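Local structure of putative Nudix hydrolase DR_0079 (Deinococcus radiodurans, 2O5F) at residues M116-L121 with A160-R165. The protein hydrolyses nucleoside di- and triphosphates to monophosphates in a magnesium-dependent reaction, with a marked preference for CDP and CTP. Residues are numbered along the deposited sequence; the frame is centred on the assembly and turned at random.
Sequences MCVYEL and AELVRR
Every close approach between 116-121 and 160-165 runs through one methyl group of L162. Its CD2 lies 3.7 Å from the sulfur SD of M116 and 3.8 Å from CG2 of V118, so a single leucine branch meets two side chains from the same strand face. M116 and V118 each cross L162 at a slant; all three are buried. M116 reaches its place extended through chi2 and then bends at chi3 (77°), while chi1 of -171° puts V118 CG1 anti to the backbone N and leaves CG2, anti to the carbonyl carbon, to meet the leucine. This is the alpha/beta/alpha sandwich of the Nudix fold: helix 159-166 rests on one face of the mixed sheet, and the Nudix-box helix 78-90, through F82, stacks on Y119 at the other. L162 and M116 both also touch N38 on the parallel neighbour 35-42, and V118 packs on F105 of strand 98-105. E161, next to L162, and R165 one turn on form a salt bridge, NE to OE2 at 2.7 Å, nearly in the guanidinium plane and through the anti lone pair; NH2 adds a weak bond to the same OE2. OE1 is hydrogen-bonded to T111 OG1 in the loop before the strand.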
# COMPACT_ATOMS: atom_id res chain seq x y z
N MET A 116 -1.95 -3.57 8.77
CA MET A 116 -2.09 -3.70 7.34
C MET A 116 -1.94 -5.09 6.78
O MET A 116 -1.35 -5.98 7.38
CB MET A 116 -1.07 -2.81 6.64
CG MET A 116 0.38 -3.16 6.97
SD MET A 116 1.56 -2.15 6.05
CE MET A 116 1.50 -0.60 6.93
N CYS A 117 -2.51 -5.24 5.59
CA CYS A 117 -2.37 -6.47 4.85
C CYS A 117 -1.67 -5.96 3.60
O CYS A 117 -2.06 -4.93 3.03
CB CYS A 117 -3.71 -7.08 4.49
SG CYS A 117 -3.52 -8.68 3.67
N VAL A 118 -0.63 -6.68 3.20
CA VAL A 118 0.14 -6.34 2.01
C VAL A 118 -0.16 -7.44 1.00
O VAL A 118 -0.13 -8.62 1.34
CB VAL A 118 1.66 -6.31 2.30
CG1 VAL A 118 2.42 -5.73 1.11
CG2 VAL A 118 1.93 -5.48 3.55
N TYR A 119 -0.46 -7.04 -0.23
CA TYR A 119 -0.79 -7.99 -1.29
C TYR A 119 0.21 -7.90 -2.42
O TYR A 119 0.95 -6.93 -2.54
CB TYR A 119 -2.17 -7.65 -1.86
CG TYR A 119 -3.28 -7.69 -0.86
CD1 TYR A 119 -3.90 -8.90 -0.53
CD2 TYR A 119 -3.73 -6.52 -0.25
CE1 TYR A 119 -4.94 -8.93 0.39
CE2 TYR A 119 -4.77 -6.55 0.68
CZ TYR A 119 -5.36 -7.76 0.99
OH TYR A 119 -6.40 -7.78 1.90
N GLU A 120 0.23 -8.93 -3.25
CA GLU A 120 1.10 -8.92 -4.42
C GLU A 120 0.20 -9.19 -5.62
O GLU A 120 -0.52 -10.19 -5.65
CB GLU A 120 2.19 -9.98 -4.32
CG GLU A 120 3.10 -10.00 -5.55
CD GLU A 120 4.22 -11.01 -5.44
OE1 GLU A 120 3.94 -12.22 -5.46
OE2 GLU A 120 5.39 -10.57 -5.33
N LEU A 121 0.24 -8.29 -6.60
CA LEU A 121 -0.55 -8.41 -7.82
C LEU A 121 0.44 -8.83 -8.91
O LEU A 121 1.55 -8.29 -8.97
CB LEU A 121 -1.18 -7.05 -8.17
CG LEU A 121 -2.47 -6.99 -8.99
CD1 LEU A 121 -3.62 -7.54 -8.15
CD2 LEU A 121 -2.77 -5.53 -9.38
N ALA A 160 10.23 1.60 2.06
CA ALA A 160 11.47 0.84 2.24
C ALA A 160 11.27 -0.38 3.14
O ALA A 160 11.68 -1.49 2.77
CB ALA A 160 12.57 1.74 2.80
N GLU A 161 10.65 -0.18 4.30
CA GLU A 161 10.43 -1.28 5.24
C GLU A 161 9.54 -2.38 4.64
O GLU A 161 9.78 -3.57 4.85
CB GLU A 161 9.82 -0.76 6.55
CG GLU A 161 9.45 -1.86 7.57
CD GLU A 161 9.19 -1.32 8.98
OE1 GLU A 161 8.96 -0.11 9.15
OE2 GLU A 161 9.20 -2.13 9.94
N LEU A 162 8.51 -1.99 3.89
CA LEU A 162 7.63 -2.98 3.27
C LEU A 162 8.38 -3.83 2.25
O LEU A 162 8.18 -5.05 2.16
CB LEU A 162 6.44 -2.31 2.57
CG LEU A 162 5.32 -1.82 3.50
CD1 LEU A 162 4.24 -1.15 2.66
CD2 LEU A 162 4.73 -3.02 4.27
N VAL A 163 9.25 -3.18 1.47
CA VAL A 163 10.03 -3.90 0.47
C VAL A 163 10.99 -4.87 1.14
O VAL A 163 11.12 -6.02 0.71
CB VAL A 163 10.83 -2.92 -0.42
CG1 VAL A 163 11.81 -3.69 -1.31
CG2 VAL A 163 9.87 -2.12 -1.29
N ARG A 164 11.67 -4.41 2.18
CA ARG A 164 12.61 -5.27 2.89
C ARG A 164 11.91 -6.42 3.61
O ARG A 164 12.38 -7.56 3.57
CB ARG A 164 13.44 -4.45 3.89
CG ARG A 164 14.48 -3.55 3.24
CD ARG A 164 15.50 -3.07 4.25
NE ARG A 164 16.70 -2.57 3.58
CZ ARG A 164 16.87 -1.31 3.17
NH1 ARG A 164 15.92 -0.41 3.38
NH2 ARG A 164 17.99 -0.96 2.55
N ARG A 165 10.79 -6.15 4.27
CA ARG A 165 10.09 -7.21 4.99
C ARG A 165 9.38 -8.20 4.07
O ARG A 165 9.29 -9.38 4.38
CB ARG A 165 9.08 -6.62 5.98
CG ARG A 165 9.71 -5.99 7.21
CD ARG A 165 8.64 -5.38 8.10
NE ARG A 165 9.19 -4.78 9.32
CZ ARG A 165 9.61 -5.48 10.37
NH1 ARG A 165 9.54 -6.80 10.37
NH2 ARG A 165 10.09 -4.84 11.43